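Local structure of CrmK (Actinoalloteichus sp. WH1-2216-6, 5I1W) at residues A[404-409]-A[418-423]; A[65-70]-A[449-454]; A[345-350]-A[398-403]. The protein probably oxidises a hydroxymethyl-bipyridine intermediate, using a covalently bound FAD cofactor and molecular oxygen as the likely electron acceptor. One frame throughout, in Å; residues are numbered along the deposited sequence.

Contact 1 of 3, residues A[404-409]-A[418-423]; sequences YMVAWT and LRWIRE. With 67L (6-(hydroxymethyl)[2,2'-bipyridin]-4-ol), chain F.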
loop_
_atom_site.group_PDB
_atom_site.type_symbol
_atom_site.label_atom_id
_atom_site.label_comp_id
_atom_site.label_asym_id
_atom_site.label_seq_id
_atom_site.Cartn_x
_atom_site.Cartn_y
_atom_site.Cartn_z
ATOM N N TYR A 404 -12.051 6.088 17.949
ATOM C CA TYR A 404 -13.410 6.012 17.381
ATOM C C TYR A 404 -13.275 6.514 15.977
ATOM O O TYR A 404 -12.462 7.437 15.702
ATOM C CB TYR A 404 -14.346 6.901 18.091
ATOM C CG TYR A 404 -14.553 6.622 19.538
ATOM C CD1 TYR A 404 -13.532 6.797 20.483
ATOM C CD2 TYR A 404 -15.810 6.214 19.979
ATOM C CE1 TYR A 404 -13.754 6.549 21.816
ATOM C CE2 TYR A 404 -16.026 5.981 21.305
ATOM C CZ TYR A 404 -15.012 6.137 22.203
ATOM O OH TYR A 404 -15.301 5.857 23.488
ATOM N N MET A 405 -14.010 5.893 15.073
ATOM C CA MET A 405 -13.952 6.259 13.655
ATOM C C MET A 405 -15.217 5.892 12.907
ATOM O O MET A 405 -15.757 4.823 13.118
ATOM C CB MET A 405 -12.771 5.628 12.923
ATOM C CG MET A 405 -12.768 6.021 11.446
ATOM S SD MET A 405 -11.201 6.052 10.567
ATOM C CE MET A 405 -10.925 4.317 10.226
ATOM N N VAL A 406 -15.644 6.810 12.040
ATOM C CA VAL A 406 -16.583 6.542 10.948
ATOM C C VAL A 406 -15.957 7.028 9.649
ATOM O O VAL A 406 -15.296 8.046 9.605
ATOM C CB VAL A 406 -17.955 7.186 11.154
ATOM C CG1 VAL A 406 -18.696 6.447 12.222
ATOM C CG2 VAL A 406 -17.846 8.640 11.586
ATOM N N ALA A 407 -16.150 6.228 8.624
ATOM C CA ALA A 407 -15.645 6.454 7.281
ATOM C C ALA A 407 -16.784 6.221 6.331
ATOM O O ALA A 407 -17.520 5.244 6.478
ATOM C CB ALA A 407 -14.510 5.495 6.987
ATOM N N TRP A 408 -16.977 7.117 5.378
ATOM C CA TRP A 408 -18.058 6.930 4.394
ATOM C C TRP A 408 -17.648 7.624 3.098
ATOM O O TRP A 408 -16.577 8.284 3.060
ATOM C CB TRP A 408 -19.390 7.485 4.945
ATOM C CG TRP A 408 -19.442 9.024 5.126
ATOM C CD1 TRP A 408 -20.020 9.935 4.286
ATOM C CD2 TRP A 408 -18.857 9.780 6.179
ATOM N NE1 TRP A 408 -19.874 11.200 4.786
ATOM C CE2 TRP A 408 -19.167 11.125 5.958
ATOM C CE3 TRP A 408 -18.171 9.441 7.338
ATOM C CZ2 TRP A 408 -18.746 12.126 6.816
ATOM C CZ3 TRP A 408 -17.769 10.426 8.179
ATOM C CH2 TRP A 408 -18.036 11.757 7.913
ATOM N N THR A 409 -18.487 7.528 2.060
ATOM C CA THR A 409 -18.142 8.117 0.759
ATOM C C THR A 409 -19.090 9.187 0.254
ATOM O O THR A 409 -18.698 10.043 -0.559
ATOM C CB THR A 409 -18.058 7.054 -0.316
ATOM O OG1 THR A 409 -19.270 6.323 -0.309
ATOM C CG2 THR A 409 -16.924 6.087 -0.049
ATOM N N LEU A 418 -21.683 11.944 11.491
ATOM C CA LEU A 418 -21.110 12.820 12.476
ATOM C C LEU A 418 -21.916 12.701 13.726
ATOM O O LEU A 418 -21.352 12.647 14.816
ATOM C CB LEU A 418 -21.059 14.258 11.991
ATOM C CG LEU A 418 -20.011 14.627 10.939
ATOM C CD1 LEU A 418 -20.317 15.970 10.294
ATOM C CD2 LEU A 418 -18.612 14.690 11.531
ATOM N N ARG A 419 -23.235 12.652 13.575
ATOM C CA ARG A 419 -24.136 12.456 14.686
ATOM C C ARG A 419 -23.869 11.152 15.414
ATOM O O ARG A 419 -23.869 11.117 16.647
ATOM C CB ARG A 419 -25.584 12.493 14.201
ATOM C CG ARG A 419 -26.616 12.511 15.315
ATOM C CD ARG A 419 -28.014 12.988 14.867
ATOM N NE ARG A 419 -28.642 12.062 13.899
ATOM C CZ ARG A 419 -28.848 12.311 12.595
ATOM N NH1 ARG A 419 -28.512 13.486 12.047
ATOM N NH2 ARG A 419 -29.403 11.373 11.819
ATOM N N TRP A 420 -23.612 10.077 14.667
ATOM C CA TRP A 420 -23.421 8.775 15.267
ATOM C C TRP A 420 -22.142 8.768 16.089
ATOM O O TRP A 420 -22.171 8.324 17.239
ATOM C CB TRP A 420 -23.384 7.672 14.217
ATOM C CG TRP A 420 -23.176 6.343 14.836
ATOM C CD1 TRP A 420 -24.135 5.509 15.295
ATOM C CD2 TRP A 420 -21.914 5.724 15.165
ATOM N NE1 TRP A 420 -23.562 4.418 15.891
ATOM C CE2 TRP A 420 -22.199 4.522 15.812
ATOM C CE3 TRP A 420 -20.579 6.078 14.974
ATOM C CZ2 TRP A 420 -21.199 3.659 16.263
ATOM C CZ3 TRP A 420 -19.584 5.204 15.398
ATOM C CH2 TRP A 420 -19.894 4.027 16.054
ATOM N N ILE A 421 -21.032 9.260 15.529
ATOM C CA ILE A 421 -19.760 9.224 16.259
ATOM C C ILE A 421 -19.815 10.177 17.455
ATOM O O ILE A 421 -19.438 9.800 18.560
ATOM C CB ILE A 421 -18.548 9.431 15.335
ATOM C CG1 ILE A 421 -17.257 9.086 16.067
ATOM C CG2 ILE A 421 -18.474 10.852 14.805
ATOM C CD1 ILE A 421 -16.059 8.956 15.159
ATOM N N ARG A 422 -20.371 11.380 17.286
ATOM C CA ARG A 422 -20.495 12.311 18.423
ATOM C C ARG A 422 -21.326 11.817 19.597
ATOM O O ARG A 422 -20.937 11.981 20.759
ATOM C CB ARG A 422 -21.078 13.632 17.955
ATOM C CG ARG A 422 -20.059 14.470 17.220
ATOM C CD ARG A 422 -20.728 15.573 16.457
ATOM N NE ARG A 422 -19.728 16.351 15.771
ATOM C CZ ARG A 422 -19.992 17.244 14.831
ATOM N NH1 ARG A 422 -21.249 17.447 14.435
ATOM N NH2 ARG A 422 -18.982 17.911 14.264
ATOM N N GLU A 423 -22.469 11.211 19.275
ATOM C CA GLU A 423 -23.352 10.671 20.270
ATOM C C GLU A 423 -22.735 9.516 21.052
ATOM O O GLU A 423 -22.786 9.527 22.271
ATOM C CB GLU A 423 -24.700 10.253 19.652
ATOM C CG GLU A 423 -25.660 11.417 19.457
ATOM C CD GLU A 423 -26.998 11.003 18.803
ATOM O OE1 GLU A 423 -27.325 9.786 18.794
ATOM O OE2 GLU A 423 -27.740 11.890 18.299
HETATM C CAC 67L F . -7.136 8.286 10.290
HETATM C CAB 67L F . -7.066 9.679 10.198
HETATM C CAA 67L F . -6.554 10.436 11.244
HETATM C CAF 67L F . -6.124 9.776 12.404
HETATM N NAE 67L F . -6.213 8.342 12.498
HETATM C CAD 67L F . -6.713 7.629 11.452
HETATM C CAG 67L F . -6.755 6.246 11.565
HETATM N NAL 67L F . -6.191 5.677 12.671
HETATM C CAH 67L F . -7.364 5.464 10.588
HETATM C CAI 67L F . -7.369 4.103 10.781
HETATM O OAM 67L F . -7.975 3.389 9.823
HETATM C CAJ 67L F . -6.783 3.507 11.917
HETATM C CAK 67L F . -6.180 4.340 12.874
HETATM C CAN 67L F . -5.566 3.833 14.040
HETATM O OAO 67L F . -4.228 4.364 14.173
#

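Contact 2 of 3, residues A[65-70]-A[449-454]; sequences CGEAFV and YPDIDL. With FAD (flavin-adenine dinucleotide), chain E; 67L (6-(hydroxymethyl)[2,2'-bipyridin]-4-ol), chain F.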
loop_
_atom_site.group_PDB
_atom_site.type_symbol
_atom_site.label_atom_id
_atom_site.label_comp_id
_atom_site.label_asym_id
_atom_site.label_seq_id
_atom_site.Cartn_x
_atom_site.Cartn_y
_atom_site.Cartn_z
ATOM N N CYS A 65 -3.838 13.935 8.278
ATOM C CA CYS A 65 -4.497 14.694 9.324
ATOM C C CYS A 65 -5.970 14.298 9.437
ATOM O O CYS A 65 -6.700 14.243 8.436
ATOM C CB CYS A 65 -4.444 16.150 9.061
ATOM S SG CYS A 65 -4.852 17.114 10.518
ATOM N N GLY A 66 -6.399 14.087 10.670
ATOM C CA GLY A 66 -7.804 13.776 10.962
ATOM C C GLY A 66 -8.681 15.009 10.747
ATOM O O GLY A 66 -9.869 14.860 10.492
ATOM N N GLU A 67 -8.093 16.215 10.826
ATOM C CA GLU A 67 -8.890 17.454 10.662
ATOM C C GLU A 67 -8.404 18.316 9.497
ATOM O O GLU A 67 -7.565 17.905 8.715
ATOM C CB GLU A 67 -8.869 18.268 11.973
ATOM C CG GLU A 67 -9.599 17.623 13.157
ATOM C CD GLU A 67 -11.169 17.657 13.081
ATOM O OE1 GLU A 67 -11.829 17.257 14.121
ATOM O OE2 GLU A 67 -11.752 18.049 12.002
ATOM N N ALA A 68 -8.921 19.538 9.412
ATOM C CA ALA A 68 -8.619 20.458 8.334
ATOM C C ALA A 68 -7.374 21.351 8.618
ATOM O O ALA A 68 -7.298 22.468 8.145
ATOM C CB ALA A 68 -9.858 21.326 8.079
ATOM N N PHE A 69 -6.391 20.842 9.325
ATOM C CA PHE A 69 -5.249 21.641 9.743
ATOM C C PHE A 69 -4.408 22.134 8.573
ATOM O O PHE A 69 -4.007 23.279 8.539
ATOM C CB PHE A 69 -4.363 20.845 10.736
ATOM C CG PHE A 69 -5.063 20.483 12.029
ATOM C CD1 PHE A 69 -6.316 21.015 12.356
ATOM C CD2 PHE A 69 -4.440 19.663 12.950
ATOM C CE1 PHE A 69 -6.956 20.693 13.534
ATOM C CE2 PHE A 69 -5.092 19.309 14.131
ATOM C CZ PHE A 69 -6.349 19.834 14.418
ATOM N N VAL A 70 -4.167 21.265 7.618
ATOM C CA VAL A 70 -3.466 21.593 6.418
ATOM C C VAL A 70 -4.391 22.229 5.393
ATOM O O VAL A 70 -3.972 23.153 4.697
ATOM C CB VAL A 70 -2.847 20.319 5.751
ATOM C CG1 VAL A 70 -2.160 20.704 4.457
ATOM C CG2 VAL A 70 -1.846 19.663 6.685
ATOM N N TYR A 449 -4.809 12.008 16.745
ATOM C CA TYR A 449 -6.226 11.732 16.424
ATOM C C TYR A 449 -7.097 12.965 16.782
ATOM O O TYR A 449 -8.003 12.878 17.599
ATOM C CB TYR A 449 -6.699 10.556 17.246
ATOM C CG TYR A 449 -5.934 9.210 17.090
ATOM C CD1 TYR A 449 -5.367 8.817 15.882
ATOM C CD2 TYR A 449 -5.882 8.283 18.159
ATOM C CE1 TYR A 449 -4.706 7.601 15.752
ATOM C CE2 TYR A 449 -5.253 7.035 18.031
ATOM C CZ TYR A 449 -4.655 6.702 16.826
ATOM O OH TYR A 449 -3.984 5.479 16.691
ATOM N N PRO A 450 -6.826 14.129 16.193
ATOM C CA PRO A 450 -7.459 15.327 16.779
ATOM C C PRO A 450 -8.915 15.396 16.426
ATOM O O PRO A 450 -9.320 14.923 15.354
ATOM C CB PRO A 450 -6.749 16.461 16.090
ATOM C CG PRO A 450 -6.413 15.904 14.746
ATOM C CD PRO A 450 -6.115 14.457 14.947
ATOM N N ASP A 451 -9.655 16.063 17.287
ATOM C CA ASP A 451 -11.089 16.179 17.178
ATOM C C ASP A 451 -11.520 17.559 17.636
ATOM O O ASP A 451 -11.468 17.861 18.820
ATOM C CB ASP A 451 -11.691 15.104 18.064
ATOM C CG ASP A 451 -13.194 15.217 18.212
ATOM O OD1 ASP A 451 -13.860 16.010 17.453
ATOM O OD2 ASP A 451 -13.706 14.506 19.134
ATOM N N ILE A 452 -11.984 18.393 16.719
ATOM C CA ILE A 452 -12.327 19.778 17.082
ATOM C C ILE A 452 -13.601 19.898 17.888
ATOM O O ILE A 452 -13.832 20.948 18.471
ATOM C CB ILE A 452 -12.489 20.731 15.856
ATOM C CG1 ILE A 452 -13.709 20.309 14.975
ATOM C CG2 ILE A 452 -11.171 20.813 15.114
ATOM C CD1 ILE A 452 -13.952 21.183 13.747
ATOM N N ASP A 453 -14.414 18.856 17.968
ATOM C CA ASP A 453 -15.538 18.906 18.895
ATOM C C ASP A 453 -15.077 19.100 20.325
ATOM O O ASP A 453 -15.885 19.524 21.126
ATOM C CB ASP A 453 -16.421 17.653 18.845
ATOM C CG ASP A 453 -16.863 17.285 17.417
ATOM O OD1 ASP A 453 -17.109 18.237 16.656
ATOM O OD2 ASP A 453 -16.932 16.054 17.041
ATOM N N LEU A 454 -13.824 18.759 20.678
ATOM C CA LEU A 454 -13.293 19.049 22.029
ATOM C C LEU A 454 -13.271 20.544 22.376
ATOM O O LEU A 454 -13.235 20.896 23.541
ATOM C CB LEU A 454 -11.910 18.455 22.294
ATOM C CG LEU A 454 -11.745 16.926 22.299
ATOM C CD1 LEU A 454 -10.378 16.517 22.847
ATOM C CD2 LEU A 454 -12.876 16.235 23.068
HETATM P PA FAD E . -0.336 15.544 7.414
HETATM O O1A FAD E . -1.834 15.634 7.266
HETATM O O2A FAD E . 0.415 15.917 6.172
HETATM O O5B FAD E . 0.090 16.439 8.643
HETATM C C5B FAD E . -0.425 16.335 9.980
HETATM C C4B FAD E . -0.116 17.632 10.721
HETATM O O4B FAD E . 1.338 17.747 10.838
HETATM C C3B FAD E . -0.595 18.850 9.944
HETATM O O3B FAD E . -0.931 19.886 10.833
HETATM C C2B FAD E . 0.659 19.260 9.172
HETATM O O2B FAD E . 0.713 20.626 8.871
HETATM C C1B FAD E . 1.772 18.865 10.103
HETATM N N9A FAD E . 2.947 18.441 9.348
HETATM C C8A FAD E . 3.067 17.472 8.425
HETATM N N7A FAD E . 4.324 17.512 7.942
HETATM C C5A FAD E . 5.010 18.441 8.626
HETATM C C6A FAD E . 6.398 18.933 8.668
HETATM N N6A FAD E . 7.271 18.384 7.853
HETATM N N1A FAD E . 6.738 19.915 9.504
HETATM C C2A FAD E . 5.800 20.454 10.294
HETATM N N3A FAD E . 4.525 20.039 10.307
HETATM C C4A FAD E . 4.116 19.057 9.521
HETATM N N1 FAD E . -0.811 7.480 14.563
HETATM C C2 FAD E . -0.117 6.687 15.427
HETATM O O2 FAD E . 0.565 7.214 16.323
HETATM N N3 FAD E . -0.153 5.346 15.340
HETATM C C4 FAD E . -0.857 4.726 14.388
HETATM O O4 FAD E . -0.862 3.484 14.300
HETATM C C4X FAD E . -1.623 5.504 13.423
HETATM N N5 FAD E . -2.380 4.936 12.439
HETATM C C5X FAD E . -2.892 5.714 11.455
HETATM C C6 FAD E . -3.476 5.133 10.328
HETATM C C7 FAD E . -4.018 5.878 9.275
HETATM C C7M FAD E . -4.666 5.194 8.037
HETATM C C8 FAD E . -3.940 7.358 9.434
HETATM C C8M FAD E . -4.521 8.228 8.377
HETATM C C9 FAD E . -3.395 7.958 10.553
HETATM C C9A FAD E . -2.870 7.191 11.582
HETATM N N10 FAD E . -2.264 7.757 12.711
HETATM C C10 FAD E . -1.557 6.955 13.583
HETATM C "C1'" FAD E . -2.372 9.166 13.031
HETATM C "C2'" FAD E . -1.170 9.877 12.413
HETATM O "O2'" FAD E . -0.028 9.692 13.258
HETATM C "C3'" FAD E . -1.485 11.347 12.194
HETATM O "O3'" FAD E . -2.548 11.406 11.241
HETATM C "C4'" FAD E . -0.284 12.163 11.693
HETATM O "O4'" FAD E . -0.472 13.513 12.166
HETATM C "C5'" FAD E . -0.174 12.100 10.168
HETATM O "O5'" FAD E . 1.078 12.665 9.747
HETATM P P FAD E . 1.119 13.097 8.218
HETATM O O1P FAD E . 0.659 11.958 7.409
HETATM O O2P FAD E . 2.420 13.776 7.904
HETATM O O3P FAD E . -0.147 14.040 7.918
HETATM C CAC 67L F . -7.136 8.286 10.290
HETATM C CAB 67L F . -7.066 9.679 10.198
HETATM C CAA 67L F . -6.554 10.436 11.244
HETATM C CAF 67L F . -6.124 9.776 12.404
HETATM N NAE 67L F . -6.213 8.342 12.498
HETATM C CAD 67L F . -6.713 7.629 11.452
HETATM C CAG 67L F . -6.755 6.246 11.565
HETATM N NAL 67L F . -6.191 5.677 12.671
HETATM C CAH 67L F . -7.364 5.464 10.588
HETATM C CAI 67L F . -7.369 4.103 10.781
HETATM O OAM 67L F . -7.975 3.389 9.823
HETATM C CAJ 67L F . -6.783 3.507 11.917
HETATM C CAK 67L F . -6.180 4.340 12.874
HETATM C CAN 67L F . -5.566 3.833 14.040
HETATM O OAO 67L F . -4.228 4.364 14.173
#

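Contact 3 of 3, residues A[345-350]-A[398-403]; sequences ADLRGP and ASLKTF. With 67L (6-(hydroxymethyl)[2,2'-bipyridin]-4-ol), chain F.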
loop_
_atom_site.group_PDB
_atom_site.type_symbol
_atom_site.label_atom_id
_atom_site.label_comp_id
_atom_site.label_asym_id
_atom_site.label_seq_id
_atom_site.Cartn_x
_atom_site.Cartn_y
_atom_site.Cartn_z
ATOM N N ALA A 345 -9.585 8.618 23.052
ATOM C CA ALA A 345 -9.681 8.674 24.511
ATOM C C ALA A 345 -8.736 7.632 25.095
ATOM O O ALA A 345 -8.729 6.459 24.660
ATOM C CB ALA A 345 -11.106 8.385 24.979
ATOM N N ASP A 346 -7.919 8.033 26.045
ATOM C CA ASP A 346 -6.977 7.126 26.647
ATOM C C ASP A 346 -7.426 6.724 28.028
ATOM O O ASP A 346 -8.058 7.516 28.710
ATOM C CB ASP A 346 -5.628 7.781 26.709
ATOM C CG ASP A 346 -5.052 8.010 25.325
ATOM O OD1 ASP A 346 -5.658 7.471 24.337
ATOM O OD2 ASP A 346 -4.015 8.737 25.195
ATOM N N LEU A 347 -7.071 5.502 28.435
ATOM C CA LEU A 347 -7.521 4.952 29.714
ATOM C C LEU A 347 -6.372 4.504 30.608
ATOM O O LEU A 347 -5.397 3.980 30.141
ATOM C CB LEU A 347 -8.431 3.762 29.465
ATOM C CG LEU A 347 -9.797 4.004 28.807
ATOM C CD1 LEU A 347 -10.466 2.686 28.480
ATOM C CD2 LEU A 347 -10.695 4.757 29.735
ATOM N N ARG A 348 -6.517 4.712 31.909
ATOM C CA ARG A 348 -5.668 4.048 32.893
ATOM C C ARG A 348 -6.524 3.174 33.807
ATOM O O ARG A 348 -6.009 2.594 34.761
ATOM C CB ARG A 348 -4.872 5.055 33.715
ATOM C CG ARG A 348 -5.681 6.222 34.283
ATOM C CD ARG A 348 -4.838 7.122 35.215
ATOM N NE ARG A 348 -4.803 6.512 36.540
ATOM C CZ ARG A 348 -3.883 5.647 36.987
ATOM N NH1 ARG A 348 -2.825 5.297 36.239
ATOM N NH2 ARG A 348 -4.007 5.133 38.214
ATOM N N GLY A 349 -7.821 3.086 33.497
ATOM C CA GLY A 349 -8.798 2.311 34.259
ATOM C C GLY A 349 -9.895 1.740 33.368
ATOM O O GLY A 349 -10.069 2.152 32.242
ATOM N N PRO A 350 -10.669 0.784 33.887
ATOM C CA PRO A 350 -11.687 0.127 33.046
ATOM C C PRO A 350 -12.858 1.039 32.757
ATOM O O PRO A 350 -13.168 1.832 33.604
ATOM C CB PRO A 350 -12.159 -1.038 33.930
ATOM C CG PRO A 350 -11.994 -0.513 35.326
ATOM C CD PRO A 350 -10.848 0.477 35.317
ATOM N N ALA A 398 -1.178 6.322 30.321
ATOM C CA ALA A 398 -2.281 5.495 29.861
ATOM C C ALA A 398 -1.778 4.072 29.736
ATOM O O ALA A 398 -0.605 3.859 29.457
ATOM C CB ALA A 398 -2.768 6.008 28.518
ATOM N N SER A 399 -2.654 3.109 29.990
ATOM C CA SER A 399 -2.383 1.693 29.793
ATOM C C SER A 399 -3.016 1.221 28.502
ATOM O O SER A 399 -2.738 0.131 28.011
ATOM C CB SER A 399 -3.018 0.844 30.891
ATOM O OG SER A 399 -2.827 1.370 32.192
ATOM N N LEU A 400 -3.874 2.045 27.939
ATOM C CA LEU A 400 -4.716 1.612 26.860
ATOM C C LEU A 400 -5.215 2.868 26.142
ATOM O O LEU A 400 -5.558 3.843 26.770
ATOM C CB LEU A 400 -5.802 0.804 27.541
ATOM C CG LEU A 400 -6.891 0.006 26.933
ATOM C CD1 LEU A 400 -7.468 0.923 25.876
ATOM C CD2 LEU A 400 -6.457 -1.364 26.425
ATOM N N LYS A 401 -5.217 2.842 24.815
ATOM C CA LYS A 401 -5.805 3.865 24.007
ATOM C C LYS A 401 -7.103 3.382 23.412
ATOM O O LYS A 401 -7.280 2.195 23.216
ATOM C CB LYS A 401 -4.829 4.198 22.892
ATOM C CG LYS A 401 -3.499 4.669 23.467
ATOM C CD LYS A 401 -2.456 4.974 22.401
ATOM C CE LYS A 401 -1.720 6.280 22.687
ATOM N NZ LYS A 401 -2.662 7.413 22.531
ATOM N N THR A 402 -8.037 4.281 23.169
ATOM C CA THR A 402 -9.233 3.945 22.418
ATOM C C THR A 402 -9.417 4.976 21.322
ATOM O O THR A 402 -9.085 6.144 21.473
ATOM C CB THR A 402 -10.551 3.882 23.243
ATOM O OG1 THR A 402 -11.046 5.214 23.526
ATOM C CG2 THR A 402 -10.377 3.105 24.536
ATOM N N PHE A 403 -9.983 4.507 20.239
ATOM C CA PHE A 403 -10.037 5.210 18.995
ATOM C C PHE A 403 -11.467 5.017 18.450
ATOM O O PHE A 403 -12.081 3.952 18.596
ATOM C CB PHE A 403 -8.966 4.616 18.111
ATOM C CG PHE A 403 -8.972 5.115 16.724
ATOM C CD1 PHE A 403 -8.474 6.373 16.426
ATOM C CD2 PHE A 403 -9.403 4.300 15.690
ATOM C CE1 PHE A 403 -8.455 6.823 15.108
ATOM C CE2 PHE A 403 -9.398 4.741 14.384
ATOM C CZ PHE A 403 -8.914 5.989 14.089
HETATM C CAC 67L F . -7.136 8.286 10.290
HETATM C CAB 67L F . -7.066 9.679 10.198
HETATM C CAA 67L F . -6.554 10.436 11.244
HETATM C CAF 67L F . -6.124 9.776 12.404
HETATM N NAE 67L F . -6.213 8.342 12.498
HETATM C CAD 67L F . -6.713 7.629 11.452
HETATM C CAG 67L F . -6.755 6.246 11.565
HETATM N NAL 67L F . -6.191 5.677 12.671
HETATM C CAH 67L F . -7.364 5.464 10.588
HETATM C CAI 67L F . -7.369 4.103 10.781
HETATM O OAM 67L F . -7.975 3.389 9.823
HETATM C CAJ 67L F . -6.783 3.507 11.917
HETATM C CAK 67L F . -6.180 4.340 12.874
HETATM C CAN 67L F . -5.566 3.833 14.040
HETATM O OAO 67L F . -4.228 4.364 14.173
HETATM O O HOH W 1 -6.502 7.538 21.734
#

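Contact 1 of 3, residues A[404-409]-A[418-423]
Strand residues 404-408 and helix residues 418-423 run almost exactly antiparallel, their axes inclined at 174° and 8.6 Å apart at closest approach, and come nearest at Val406 and Ile421, whose CA atoms are 6.7 Å apart. The side chains that meet are apolar, and one of them rests on the strand's peptides. Ile421 reaches the backbone of the strand: with CG1 anti to its backbone N (chi1 -168°) and CD1 continuing the extended line, the terminal methyl is laid 3.7 Å from Met405 N, while the same CD1 also meets Tyr404 CB at 4.0 Å. Behind it, the beta carbon of Ile421 receives Val406 CG2 at 3.9 Å. The other branch of this valine, CG1, turns to Trp420 and comes within 3.4 Å of CE3 on the six-membered part of the indole, a tight fit for two carbons. This is helix-on-sheet packing: helix 414-428, which follows strand 400-408 in the chain, covers one face of the large antiparallel sheet in the substrate-side half of a berberine-bridge-type flavoprotein. Trp420 has two further partners: its NE1 donates to the carbonyl of His362 and its ring stacks with Tyr368. Met405 leaves the strand on the face turned from the helix, and its methyl CE lies 3.1 Å from OAM, the ring hydroxyl of the bound bipyridine.

Contact 2 of 3, residues A[65-70]-A[449-454]
Pro450 and Ile452 bring loop 449-454 against Glu67 and Phe69, joining two parts of the chain nearly 380 residues apart. Tyr449 turns from loop 65-70 to the bipyridine ligand; its OH shares a hydrogen bond with the hydroxymethyl oxygen OAO (2.8 Å) and has a second partner in the hydroxyl of Tyr138. Pro450 fills the centre of the interface. Its CG packs on the ring of Phe69 at CE2 (3.7 Å), its CD sits near Gly66, and its carbonyl oxygen lies 3.5 Å from Glu67 CG as the two side chains pass in opposite directions. A bend at chi2 (-74°) then turns the glutamate's carboxylate toward the next peptides. Asp451 is a like-charged neighbour, with OD1 4.1 Å from Glu67 OE1, but Lys341 forms a salt bridge to both carboxylates and probably offsets their repulsion. Ile452 supplies the polar link: its backbone N donates to Glu67 OE1 (2.8 Å, 163° at the hydrogen), approaching from above the carboxylate plane, while its CG1 and CG2 cross the same carboxylate at a slant. At Asp453 the backbone N returns to Asp451 OD1 (2.9 Å), closing an Asx turn that overlaps the start of the 3-10 segment, which opens at Ile452 and runs on past Leu454. With an alanine in place of Glu67, Ile452 N would probably lose its acceptor and Lys341 one of its carboxylates, and a gap would be likely to open beside Pro450. Across the interface, Cys65 N donates to the FAD phosphate oxygen O1A (2.8 Å) and Gly66 CA touches ligand atom CAA (3.6 Å): the FAD-binding domain meets the berberine-like region beside the flavin, as in berberine-bridge-type oxidases.

Contact 3 of 3, residues A[345-350]-A[398-403]
Lys401 and Asp346 lie side by side on one face of a two-strand pairing, and the lysine can be followed outward along the carboxylate. Its CB starts beside Asp346 OD1, and CG keeps to the same oxygen at 3.6 Å. The chain is then twisted at chi3 to 136°, away from a staggered position, and bent again at chi4, which curls CE and the ammonium back to the acid. NZ forms a salt bridge with Asp346 OD2 at 3.3 Å, on the syn side but tilted out of the carboxylate plane, and reaches OD1 with a weak bond of 3.5 Å. It also has cation-pi partners in Tyr138, Tyr380 and Tyr446, which probably stabilise the buried charge together with the carboxylate. A water donates to Asp346 OD1 (2.7 Å) and to the carbonyl of Thr402, fastening the acid to the opposite strand.

Strands 345-347 and 400-403 are antiparallel neighbours in the large sheet. Ala345 with Thr402 and Leu347 with Leu400 are hydrogen-bonded pairs, and Asp346 with Lys401 is the non-hydrogen-bonded pair between them. The ladder begins with a classic beta bulge, Ser399 and Leu400 both facing Leu347, whose oxygen takes a good bond from Ser399 N and a weak one from Leu400 N. Ala345 O is gripped twice by Thr402, by the backbone N at 2.7 Å, and by OG1 at 2.9 Å with a C=O...O angle of 123°. On that same face, Leu347 CD1 rests against Thr402 CG2 at 4.0 Å. One residue on, Phe403 turns from strand 345-347 and places CZ 3.1 Å from NAL of the bipyridine.

Overall arrangement
Three contacts converge on one ligand, an example of how distant parts of a chain build a single pocket. Contacts 1 and 3 use successive parts of strand 400-408, with centres 20 Å apart; Phe403 and Met405, two residues apart, deliver both to the bipyridine. Contact 2, which encloses both along the chain, brings Tyr449 and the FAD-binding loop to the same molecule. It is joined directly to contact 1, 13 Å away between centres, by a salt bridge from Arg422 NH2 to Asp453 OD1 (3.1 Å), and to contact 3 by packing of Tyr449 CD2 on Phe403 CD1 (3.7 Å). The side chains of Met405 and Lys401 each lie about 7 Å from FAD.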